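PDB 2G3A: acetyltransferase from Agrobacterium tumefaciens str. C58, which catalyses the transfer of an acetyl group from acetyl-coenzyme A to an acceptor, preferring glucosamine 6-phosphate or dopamine. Local coordinates for residues A[55-58]-A[59-63]; A[81-85]-A[86-90]; A[101-104]-A[105-109]; A[116-119]-A[120-123]. All coordinates share one frame; numbering follows the deposited sequence. Where two conformers were deposited one is given.

Contact 1. Residues A[55-58]-A[59-63]; sequences TIRN and DDNSV
Arg57 places CG anti to its own carbonyl carbon (chi1 -66°) and then runs extended to NE, which carries its guanidinium across Val63 to the backbone of Asn61. There NH1 of Arg57 gives a hydrogen bond to Asn61 O at 2.7 Å, the oxygen lying close to the guanidinium plane although the N-H...O angle is only 132°. CG2 of Val63 sits over the centre of one guanidinium face, 3.5 Å from Arg57 CZ. The group is steadied further by Arg57 NE, which donates to Thr55 OG1 (2.9 Å), so a backbone oxygen and a hydroxyl together limit its rotation. The amide of Asn61 lies alongside, its plane only 17° from that of the guanidinium. CG2 of Thr55 meets Val63 CG1 at 3.8 Å, the two side chains crossing at about a right angle. The backbone closes with Asn58 N donating to Ser62 O (3.0 Å) and Asn61 N to Asn58 O (3.0 Å). Residues 55-57 also pair with a strand of the second subunit, continuing the sheet across the interface. The arrangement is a beta hairpin in which a type I turn from Asn58 to Asn61, with a G1 bulge at positive-phi Asn61, joins antiparallel strands 50-57 and 63-72.

Contact 2. Residues A[81-85]-A[86-90]; sequences LFVPE and AMRGQ
Arg88 folds back along the turn and grips the carbonyl oxygen of Val83 with two nitrogens. Arg88 NE donates to Val83 O at 2.8 Å and Arg88 NH2 to the same Val83 O at 3.0 Å, a side-on hold in which the oxygen lies in the guanidinium plane. The NH2 bond approaches nearly in line with the carbonyl, whereas the NE bond is tilted 35° from the carbonyl plane. CG of Arg88 lies beside the backbone N, trans to C (chi1 -73°), and the extended chain beyond it spans the distance back to Val83. Among backbone bonds, Met87 N donates to Pro84 O (2.9 Å), with a weak one from Arg88 N to Glu85 O; these wind residues 85-86 into a short 3-10 turn.

A water links the two charged groups: it accepts from Arg88 NH1 and donates to Glu85 OE1, each at 2.9 Å, so the opposite charges are bridged without direct contact. Packing completes the contact. Glu85 CA lies over the centre of one guanidinium face, while the ring of Phe82, turned 85° from the guanidinium, brings CE1 within 3.5 Å of Arg88 NH2. CG1 of Val83 touches Arg88 CG, and the selenium of selenomethionine Met87 lies 3.9 Å from Pro84 CG.

Leu81, Phe82, Val83 and Gly89 probably bind coenzyme A, by analogy with relatives. The turn links strand 75-82 to helix 92-106, with Leu81 and Val83 packed on that helix, Pro84 on strand 63-72, and Arg88 against Tyr39 of the second subunit.

Contact 3. Residues A[101-104]-A[105-109]; sequences EEEA and RKRGC
This is a local contact along the last turns of helix 92-106, ending in a Schellman motif, within the beta-alpha-beta unit of strand 75-82, this helix and strand 111-116. Three acidic residues each meet a basic residue four positions on. In the first pair, Arg105 NE and Arg105 NH2 both donate to Glu101 OE2, each at 2.8 Å, with carboxylate and guanidinium only 12° from coplanar. The NE proton uses the anti lone pair of OE2, and NH2 comes nearly along the C-O axis. Glu101 OE1 has partners of its own in Lys150 and Tyr128, so the carboxylate of this buried residue is held from both oxygens and probably kept ionised.

The second pair is looser: Lys106 NZ reaches Glu102 OE2 in a weak bond of 3.4 Å, and a water joins the same Lys106 NZ to Glu103 OE1. For Glu103 a bend at chi2 (54°) swings the carboxylate toward Arg107, whose NE donates to Glu103 OE2 at 2.9 Å; here the two flat groups stand 83° apart. The other nitrogens of Arg107 extend to Asp51 O and Thr71 OG1, tying the helix end to strands 50-57 and 63-72.

At the C-terminal end of the helix Gly108, with positive phi, turns the chain away. Gly108 N donates to Arg105 O, and Cys109 N bonds back to Ala104 O. The CB atoms of Ala104 and Cys109 then come within 4.0 Å, beside Phe152, while Cys109 SG approaches Ala104 O to 3.4 Å.

Contact 4. Residues A[116-119]-A[120-123]; sequences TMNP and DALR
Asn118 OD1 receives the backbone N-H of Asp120 at 2.8 Å, the donor tilted 23° from the plane of the side-chain carbonyl, and a second, weak bond from Ala121 N at 3.4 Å. Its amide reaches over the first turn because chi1 (-177°) sends CG directly away from the backbone N. CB of Asn118 rests 3.9 Å from Ala121 CB, and its main-chain oxygen accepts from Leu122 N. Pro119 O accepts from Arg123 N, the next i to i+4 bond of the helix.

Asn118 is thus the N-cap of helix 119-128, serving N-H groups that have no carbonyl a turn earlier. It is positioned in turn by an ST turn, in which Asn118 N donates to Thr116 OG1 at 3.0 Å. The same hydroxyl oxygen lies 3.5 Å from Ala121 CB, and Thr116 CG2 meets Leu122 CB at 3.9 Å.

Farther along the turn, in the conformer described, one of two deposited, Arg123 bends at chi3 (55°) and grips Asp120 OD1 end-on with NH1 and NH2, each at 2.8 Å, from opposite faces of the carboxylate. The other oxygen, Asp120 OD2, forms a salt bridge with Arg43 of the second subunit, so in this conformer the carboxylate lies between two guanidinium groups. Arg123 probably takes part in binding coenzyme A together with Thr124 and Tyr125. On the inner side, Leu122 packs on Thr146 and Leu148 of strand 145-151.

Contacts 2 and 4 lie at the surface; contacts 1 and 3 are partly buried. Contacts 1 and 2 touch, Ile56 CG2 lying 3.9 Å from Met87 SE, and both reach the same sheet. Contact 3 lies about 24 Å, centre to centre, from each of the others, at the far end of the helix that contact 2 leads into. Contacts 2 and 4 have centres about 14 Å apart and both include residues of the probable coenzyme A site. Within the contacts, the arginines of 1 and 2 hold backbone oxygens (Arg57 also a hydroxyl), those of 3 and 4 carboxylates, at a helix C-terminus and N-terminus respectively. All four touch the second subunit.

Contact 1. Residues A[55-58]-A[59-63]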
loop_
_atom_site.group_PDB
_atom_site.type_symbol
_atom_site.label_atom_id
_atom_site.label_comp_id
_atom_site.label_asym_id
_atom_site.label_seq_id
_atom_site.Cartn_x
_atom_site.Cartn_y
_atom_site.Cartn_z
ATOM N N THR A 55 6.119 16.814 -8.360
ATOM C CA THR A 55 5.049 17.250 -9.232
ATOM C C THR A 55 5.629 17.780 -10.530
ATOM O O THR A 55 6.657 18.455 -10.542
ATOM C CB THR A 55 4.142 18.314 -8.577
ATOM O OG1 THR A 55 4.948 19.302 -7.924
ATOM C CG2 THR A 55 3.211 17.665 -7.551
ATOM N N ILE A 56 4.970 17.419 -11.619
ATOM C CA ILE A 56 5.246 17.972 -12.926
ATOM C C ILE A 56 4.232 19.094 -13.114
ATOM O O ILE A 56 3.030 18.839 -13.112
ATOM C CB ILE A 56 5.065 16.909 -14.023
ATOM C CG1 ILE A 56 6.025 15.723 -13.779
ATOM C CG2 ILE A 56 5.255 17.550 -15.400
ATOM C CD1 ILE A 56 5.878 14.559 -14.772
ATOM N N ARG A 57 4.725 20.321 -13.265
ATOM C CA ARG A 57 3.879 21.514 -13.318
ATOM C C ARG A 57 4.077 22.345 -14.591
ATOM O O ARG A 57 5.203 22.614 -15.002
ATOM C CB ARG A 57 4.102 22.376 -12.071
ATOM C CG ARG A 57 3.636 21.716 -10.785
ATOM C CD ARG A 57 4.142 22.486 -9.585
ATOM N NE ARG A 57 3.694 21.917 -8.312
ATOM C CZ ARG A 57 2.535 22.205 -7.716
ATOM N NH1 ARG A 57 1.670 23.030 -8.288
ATOM N NH2 ARG A 57 2.233 21.643 -6.549
ATOM N N ASN A 58 2.971 22.739 -15.211
ATOM C CA ASN A 58 3.017 23.559 -16.424
ATOM C C ASN A 58 3.323 25.038 -16.138
ATOM O O ASN A 58 3.639 25.410 -15.002
ATOM C CB ASN A 58 1.718 23.406 -17.235
ATOM C CG ASN A 58 0.469 23.851 -16.464
ATOM O OD1 ASN A 58 -0.622 23.328 -16.687
ATOM N ND2 ASN A 58 0.625 24.814 -15.565
ATOM N N ASP A 59 3.215 25.871 -17.171
ATOM C CA ASP A 59 3.493 27.308 -17.053
ATOM C C ASP A 59 2.617 28.069 -16.052
ATOM O O ASP A 59 3.040 29.105 -15.535
ATOM C CB ASP A 59 3.446 27.992 -18.430
ATOM C CG ASP A 59 4.795 27.968 -19.149
ATOM O OD1 ASP A 59 4.807 28.178 -20.381
ATOM O OD2 ASP A 59 5.841 27.748 -18.493
ATOM N N ASP A 60 1.404 27.586 -15.795
ATOM C CA ASP A 60 0.557 28.206 -14.770
ATOM C C ASP A 60 0.513 27.447 -13.435
ATOM O O ASP A 60 -0.445 27.574 -12.671
ATOM C CB ASP A 60 -0.852 28.547 -15.294
ATOM C CG ASP A 60 -1.520 27.392 -16.010
ATOM O OD1 ASP A 60 -1.553 26.273 -15.458
ATOM O OD2 ASP A 60 -2.036 27.618 -17.128
ATOM N N ASN A 61 1.565 26.670 -13.172
ATOM C CA ASN A 61 1.770 25.974 -11.891
ATOM C C ASN A 61 0.816 24.787 -11.611
ATOM O O ASN A 61 0.801 24.238 -10.503
ATOM C CB ASN A 61 1.793 26.986 -10.726
ATOM C CG ASN A 61 2.441 26.429 -9.474
ATOM O OD1 ASN A 61 3.601 26.010 -9.491
ATOM N ND2 ASN A 61 1.690 26.418 -8.377
ATOM N N SER A 62 0.037 24.381 -12.614
ATOM C CA SER A 62 -0.850 23.216 -12.476
ATOM C C SER A 62 -0.073 21.901 -12.505
ATOM O O SER A 62 0.813 21.727 -13.332
ATOM C CB SER A 62 -1.913 23.196 -13.575
ATOM O OG SER A 62 -3.006 24.031 -13.235
ATOM N N VAL A 63 -0.431 20.988 -11.602
ATOM C CA VAL A 63 0.118 19.633 -11.569
ATOM C C VAL A 63 -0.525 18.806 -12.683
ATOM O O VAL A 63 -1.754 18.658 -12.737
ATOM C CB VAL A 63 -0.127 18.955 -10.188
ATOM C CG1 VAL A 63 0.451 17.528 -10.142
ATOM C CG2 VAL A 63 0.445 19.807 -9.064
#

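Contact 2. Residues A[81-85]-A[86-90]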
loop_
_atom_site.group_PDB
_atom_site.type_symbol
_atom_site.label_atom_id
_atom_site.label_comp_id
_atom_site.label_asym_id
_atom_site.label_seq_id
_atom_site.Cartn_x
_atom_site.Cartn_y
_atom_site.Cartn_z
ATOM N N LEU A 81 2.760 6.948 -9.729
ATOM C CA LEU A 81 3.547 7.606 -10.757
ATOM C C LEU A 81 2.685 7.761 -11.976
ATOM O O LEU A 81 2.171 6.766 -12.502
ATOM C CB LEU A 81 4.791 6.782 -11.102
ATOM C CG LEU A 81 5.940 7.447 -11.868
ATOM C CD1 LEU A 81 7.231 6.672 -11.667
ATOM C CD2 LEU A 81 5.649 7.616 -13.374
ATOM N N PHE A 82 2.518 9.011 -12.423
ATOM C CA PHE A 82 1.754 9.295 -13.624
ATOM C C PHE A 82 2.493 10.253 -14.560
ATOM O O PHE A 82 2.924 11.345 -14.165
ATOM C CB PHE A 82 0.364 9.856 -13.273
ATOM C CG PHE A 82 -0.477 10.182 -14.482
ATOM C CD1 PHE A 82 -1.199 9.181 -15.134
ATOM C CD2 PHE A 82 -0.535 11.479 -14.980
ATOM C CE1 PHE A 82 -1.958 9.465 -16.244
ATOM C CE2 PHE A 82 -1.305 11.779 -16.119
ATOM C CZ PHE A 82 -2.015 10.772 -16.745
ATOM N N VAL A 83 2.628 9.837 -15.811
ATOM C CA VAL A 83 3.199 10.685 -16.841
ATOM C C VAL A 83 2.081 11.127 -17.786
ATOM O O VAL A 83 1.355 10.288 -18.303
ATOM C CB VAL A 83 4.340 9.950 -17.602
ATOM C CG1 VAL A 83 4.848 10.792 -18.755
ATOM C CG2 VAL A 83 5.487 9.609 -16.642
ATOM N N PRO A 84 1.923 12.453 -17.998
ATOM C CA PRO A 84 0.894 12.957 -18.921
ATOM C C PRO A 84 1.047 12.390 -20.337
ATOM O O PRO A 84 2.161 12.153 -20.801
ATOM C CB PRO A 84 1.132 14.472 -18.922
ATOM C CG PRO A 84 1.866 14.747 -17.667
ATOM C CD PRO A 84 2.703 13.548 -17.396
ATOM N N GLU A 85 -0.072 12.166 -21.015
ATOM C CA GLU A 85 -0.052 11.543 -22.338
ATOM C C GLU A 85 0.962 12.187 -23.299
ATOM O O GLU A 85 1.702 11.480 -23.994
ATOM C CB GLU A 85 -1.453 11.544 -22.953
ATOM C CG GLU A 85 -1.658 10.468 -24.018
ATOM C CD GLU A 85 -3.043 10.536 -24.655
ATOM O OE1 GLU A 85 -3.995 9.950 -24.093
ATOM O OE2 GLU A 85 -3.173 11.181 -25.717
ATOM N N ALA A 86 1.009 13.521 -23.310
ATOM C CA ALA A 86 1.889 14.270 -24.217
ATOM C C ALA A 86 3.383 14.049 -23.953
ATOM O O ALA A 86 4.219 14.297 -24.832
ATOM C CB ALA A 86 1.553 15.764 -24.182
HETATM N N MSE A 87 3.712 13.578 -22.750
HETATM C CA MSE A 87 5.103 13.415 -22.351
HETATM C C MSE A 87 5.564 11.964 -22.306
HETATM O O MSE A 87 6.610 11.669 -21.728
HETATM C CB MSE A 87 5.334 14.053 -20.984
HETATM C CG MSE A 87 4.950 15.511 -20.874
HETATM SE SE MSE A 87 5.272 16.054 -19.036
HETATM C CE MSE A 87 7.230 16.410 -19.123
ATOM N N ARG A 88 4.805 11.047 -22.898
ATOM C CA ARG A 88 5.192 9.632 -22.817
ATOM C C ARG A 88 6.198 9.228 -23.896
ATOM O O ARG A 88 6.303 9.886 -24.935
ATOM C CB ARG A 88 3.968 8.717 -22.798
ATOM C CG ARG A 88 3.230 8.780 -21.469
ATOM C CD ARG A 88 1.938 8.014 -21.504
ATOM N NE ARG A 88 1.014 8.543 -20.509
ATOM C CZ ARG A 88 -0.304 8.390 -20.543
ATOM N NH1 ARG A 88 -0.886 7.710 -21.529
ATOM N NH2 ARG A 88 -1.038 8.933 -19.587
ATOM N N GLY A 89 6.945 8.161 -23.618
ATOM C CA GLY A 89 8.025 7.699 -24.495
ATOM C C GLY A 89 9.203 8.658 -24.567
ATOM O O GLY A 89 9.837 8.799 -25.617
ATOM N N GLN A 90 9.501 9.318 -23.451
ATOM C CA GLN A 90 10.467 10.416 -23.417
ATOM C C GLN A 90 11.328 10.385 -22.144
ATOM O O GLN A 90 11.889 11.402 -21.739
ATOM C CB GLN A 90 9.720 11.759 -23.536
ATOM C CG GLN A 90 9.214 12.061 -24.955
ATOM C CD GLN A 90 8.092 13.083 -25.005
ATOM O OE1 GLN A 90 8.206 14.179 -24.456
ATOM N NE2 GLN A 90 7.000 12.729 -25.683
HETATM O O HOH W 1 -3.631 7.683 -22.399
#

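Contact 3. Residues A[101-104]-A[105-109]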
loop_
_atom_site.group_PDB
_atom_site.type_symbol
_atom_site.label_atom_id
_atom_site.label_comp_id
_atom_site.label_asym_id
_atom_site.label_seq_id
_atom_site.Cartn_x
_atom_site.Cartn_y
_atom_site.Cartn_z
ATOM N N GLU A 101 15.028 8.516 -6.278
ATOM C CA GLU A 101 16.165 7.749 -5.762
ATOM C C GLU A 101 17.261 8.672 -5.212
ATOM O O GLU A 101 17.814 8.426 -4.127
ATOM C CB GLU A 101 16.739 6.822 -6.822
ATOM C CG GLU A 101 18.022 6.140 -6.342
ATOM C CD GLU A 101 18.430 4.964 -7.201
ATOM O OE1 GLU A 101 17.619 4.494 -8.014
ATOM O OE2 GLU A 101 19.572 4.490 -7.046
ATOM N N GLU A 102 17.573 9.719 -5.967
ATOM C CA GLU A 102 18.545 10.712 -5.517
ATOM C C GLU A 102 18.183 11.264 -4.138
ATOM O O GLU A 102 19.050 11.362 -3.264
ATOM C CB GLU A 102 18.704 11.836 -6.551
ATOM C CG GLU A 102 19.732 12.886 -6.163
ATOM C CD GLU A 102 19.923 13.954 -7.223
ATOM O OE1 GLU A 102 19.496 13.745 -8.386
ATOM O OE2 GLU A 102 20.511 15.004 -6.892
ATOM N N GLU A 103 16.916 11.633 -3.949
ATOM C CA GLU A 103 16.448 12.195 -2.668
ATOM C C GLU A 103 16.476 11.137 -1.562
ATOM O O GLU A 103 16.896 11.420 -0.427
ATOM C CB GLU A 103 15.058 12.842 -2.822
ATOM C CG GLU A 103 14.402 13.402 -1.529
ATOM C CD GLU A 103 15.268 14.396 -0.750
ATOM O OE1 GLU A 103 16.205 14.978 -1.333
ATOM O OE2 GLU A 103 14.994 14.596 0.455
ATOM N N ALA A 104 16.084 9.907 -1.905
ATOM C CA ALA A 104 16.107 8.796 -0.948
ATOM C C ALA A 104 17.530 8.477 -0.498
ATOM O O ALA A 104 17.774 8.261 0.688
ATOM C CB ALA A 104 15.433 7.556 -1.536
ATOM N N ARG A 105 18.473 8.479 -1.436
ATOM C CA ARG A 105 19.883 8.284 -1.079
ATOM C C ARG A 105 20.379 9.389 -0.146
ATOM O O ARG A 105 21.078 9.115 0.834
ATOM C CB ARG A 105 20.758 8.197 -2.326
ATOM C CG ARG A 105 20.606 6.877 -3.073
ATOM C CD ARG A 105 21.326 6.965 -4.411
ATOM N NE ARG A 105 21.247 5.720 -5.168
ATOM C CZ ARG A 105 22.184 4.771 -5.164
ATOM N NH1 ARG A 105 23.277 4.897 -4.432
ATOM N NH2 ARG A 105 22.027 3.688 -5.898
ATOM N N LYS A 106 19.982 10.626 -0.436
ATOM C CA LYS A 106 20.305 11.761 0.432
ATOM C C LYS A 106 19.786 11.568 1.847
ATOM O O LYS A 106 20.464 11.915 2.824
ATOM C CB LYS A 106 19.728 13.058 -0.131
ATOM C CG LYS A 106 20.496 13.621 -1.283
ATOM C CD LYS A 106 20.509 15.143 -1.242
ATOM C CE LYS A 106 21.048 15.713 -2.550
ATOM N NZ LYS A 106 20.014 15.761 -3.627
ATOM N N ARG A 107 18.583 11.007 1.957
ATOM C CA ARG A 107 17.957 10.772 3.261
ATOM C C ARG A 107 18.602 9.594 3.996
ATOM O O ARG A 107 18.214 9.277 5.122
ATOM C CB ARG A 107 16.451 10.537 3.100
ATOM C CG ARG A 107 15.694 11.700 2.455
ATOM C CD ARG A 107 14.208 11.440 2.420
ATOM N NE ARG A 107 13.491 12.568 1.840
ATOM C CZ ARG A 107 12.168 12.648 1.706
ATOM N NH1 ARG A 107 11.378 11.668 2.131
ATOM N NH2 ARG A 107 11.629 13.728 1.156
ATOM N N GLY A 108 19.570 8.945 3.343
ATOM C CA GLY A 108 20.269 7.787 3.897
ATOM C C GLY A 108 19.589 6.441 3.698
ATOM O O GLY A 108 19.899 5.490 4.415
ATOM N N CYS A 109 18.665 6.347 2.735
ATOM C CA CYS A 109 17.934 5.091 2.476
ATOM C C CYS A 109 18.828 4.026 1.864
ATOM O O CYS A 109 19.814 4.353 1.222
ATOM C CB CYS A 109 16.725 5.319 1.565
ATOM S SG CYS A 109 15.470 6.370 2.339
HETATM O O HOH W 2 17.279 15.440 -3.696
#

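Contact 4. Residues A[116-119]-A[120-123]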
loop_
_atom_site.group_PDB
_atom_site.type_symbol
_atom_site.label_atom_id
_atom_site.label_comp_id
_atom_site.label_asym_id
_atom_site.label_seq_id
_atom_site.Cartn_x
_atom_site.Cartn_y
_atom_site.Cartn_z
ATOM N N THR A 116 3.076 -2.834 -9.220
ATOM C CA THR A 116 2.341 -2.482 -10.438
ATOM C C THR A 116 1.502 -3.634 -10.975
ATOM O O THR A 116 1.850 -4.800 -10.784
ATOM C CB THR A 116 3.298 -1.964 -11.559
ATOM O OG1 THR A 116 2.522 -1.426 -12.623
ATOM C CG2 THR A 116 4.193 -3.076 -12.115
HETATM N N MSE A 117 0.409 -3.294 -11.651
HETATM C CA MSE A 117 -0.346 -4.266 -12.449
HETATM C C MSE A 117 -0.228 -4.003 -13.954
HETATM O O MSE A 117 -0.850 -4.682 -14.760
HETATM C CB MSE A 117 -1.813 -4.240 -12.053
HETATM C CG MSE A 117 -2.541 -3.014 -12.608
HETATM SE SE MSE A 117 -4.407 -2.955 -12.030
HETATM C CE MSE A 117 -5.215 -4.055 -13.435
ATOM N N ASN A 118 0.582 -3.014 -14.322
ATOM C CA ASN A 118 0.707 -2.559 -15.713
ATOM C C ASN A 118 1.993 -3.115 -16.331
ATOM O O ASN A 118 3.081 -2.769 -15.870
ATOM C CB ASN A 118 0.710 -1.024 -15.702
ATOM C CG ASN A 118 0.772 -0.418 -17.082
ATOM O OD1 ASN A 118 1.313 -1.000 -18.007
ATOM N ND2 ASN A 118 0.215 0.770 -17.216
ATOM N N PRO A 119 1.878 -3.975 -17.368
ATOM C CA PRO A 119 3.042 -4.611 -17.980
ATOM C C PRO A 119 4.044 -3.592 -18.556
ATOM O O PRO A 119 5.241 -3.864 -18.566
ATOM C CB PRO A 119 2.436 -5.467 -19.097
ATOM C CG PRO A 119 1.035 -5.642 -18.714
ATOM C CD PRO A 119 0.631 -4.399 -18.032
ATOM N N ASP A 120 3.555 -2.427 -18.992
ATOM C CA ASP A 120 4.454 -1.402 -19.527
ATOM C C ASP A 120 5.219 -0.679 -18.410
ATOM O O ASP A 120 6.397 -0.337 -18.584
ATOM C CB ASP A 120 3.710 -0.417 -20.421
ATOM C CG ASP A 120 3.151 -1.084 -21.667
ATOM O OD1 ASP A 120 3.932 -1.655 -22.465
ATOM O OD2 ASP A 120 1.928 -1.067 -21.827
ATOM N N ALA A 121 4.547 -0.440 -17.284
ATOM C CA ALA A 121 5.208 0.105 -16.098
ATOM C C ALA A 121 6.231 -0.887 -15.559
ATOM O O ALA A 121 7.317 -0.475 -15.180
ATOM C CB ALA A 121 4.208 0.469 -15.024
ATOM N N LEU A 122 5.877 -2.181 -15.525
ATOM C CA LEU A 122 6.791 -3.240 -15.081
ATOM C C LEU A 122 8.090 -3.252 -15.894
ATOM O O LEU A 122 9.178 -3.322 -15.324
ATOM C CB LEU A 122 6.115 -4.627 -15.131
ATOM C CG LEU A 122 6.964 -5.867 -14.773
ATOM C CD1 LEU A 122 7.493 -5.757 -13.345
ATOM C CD2 LEU A 122 6.128 -7.119 -14.878
ATOM N N ARG A 123 7.968 -3.178 -17.222
ATOM C CA ARG A 123 9.122 -3.100 -18.117
ATOM C C ARG A 123 9.982 -1.860 -17.828
ATOM O O ARG A 123 11.201 -1.936 -17.783
ATOM C CB ARG A 123 8.640 -3.092 -19.571
ATOM C CG ARG A 123 9.716 -3.360 -20.605
ATOM C CD ARG A 123 9.153 -3.339 -22.026
ATOM N NE ARG A 123 8.443 -2.096 -22.322
ATOM C CZ ARG A 123 7.124 -1.999 -22.464
ATOM N NH1 ARG A 123 6.359 -3.073 -22.337
ATOM N NH2 ARG A 123 6.571 -0.823 -22.727
#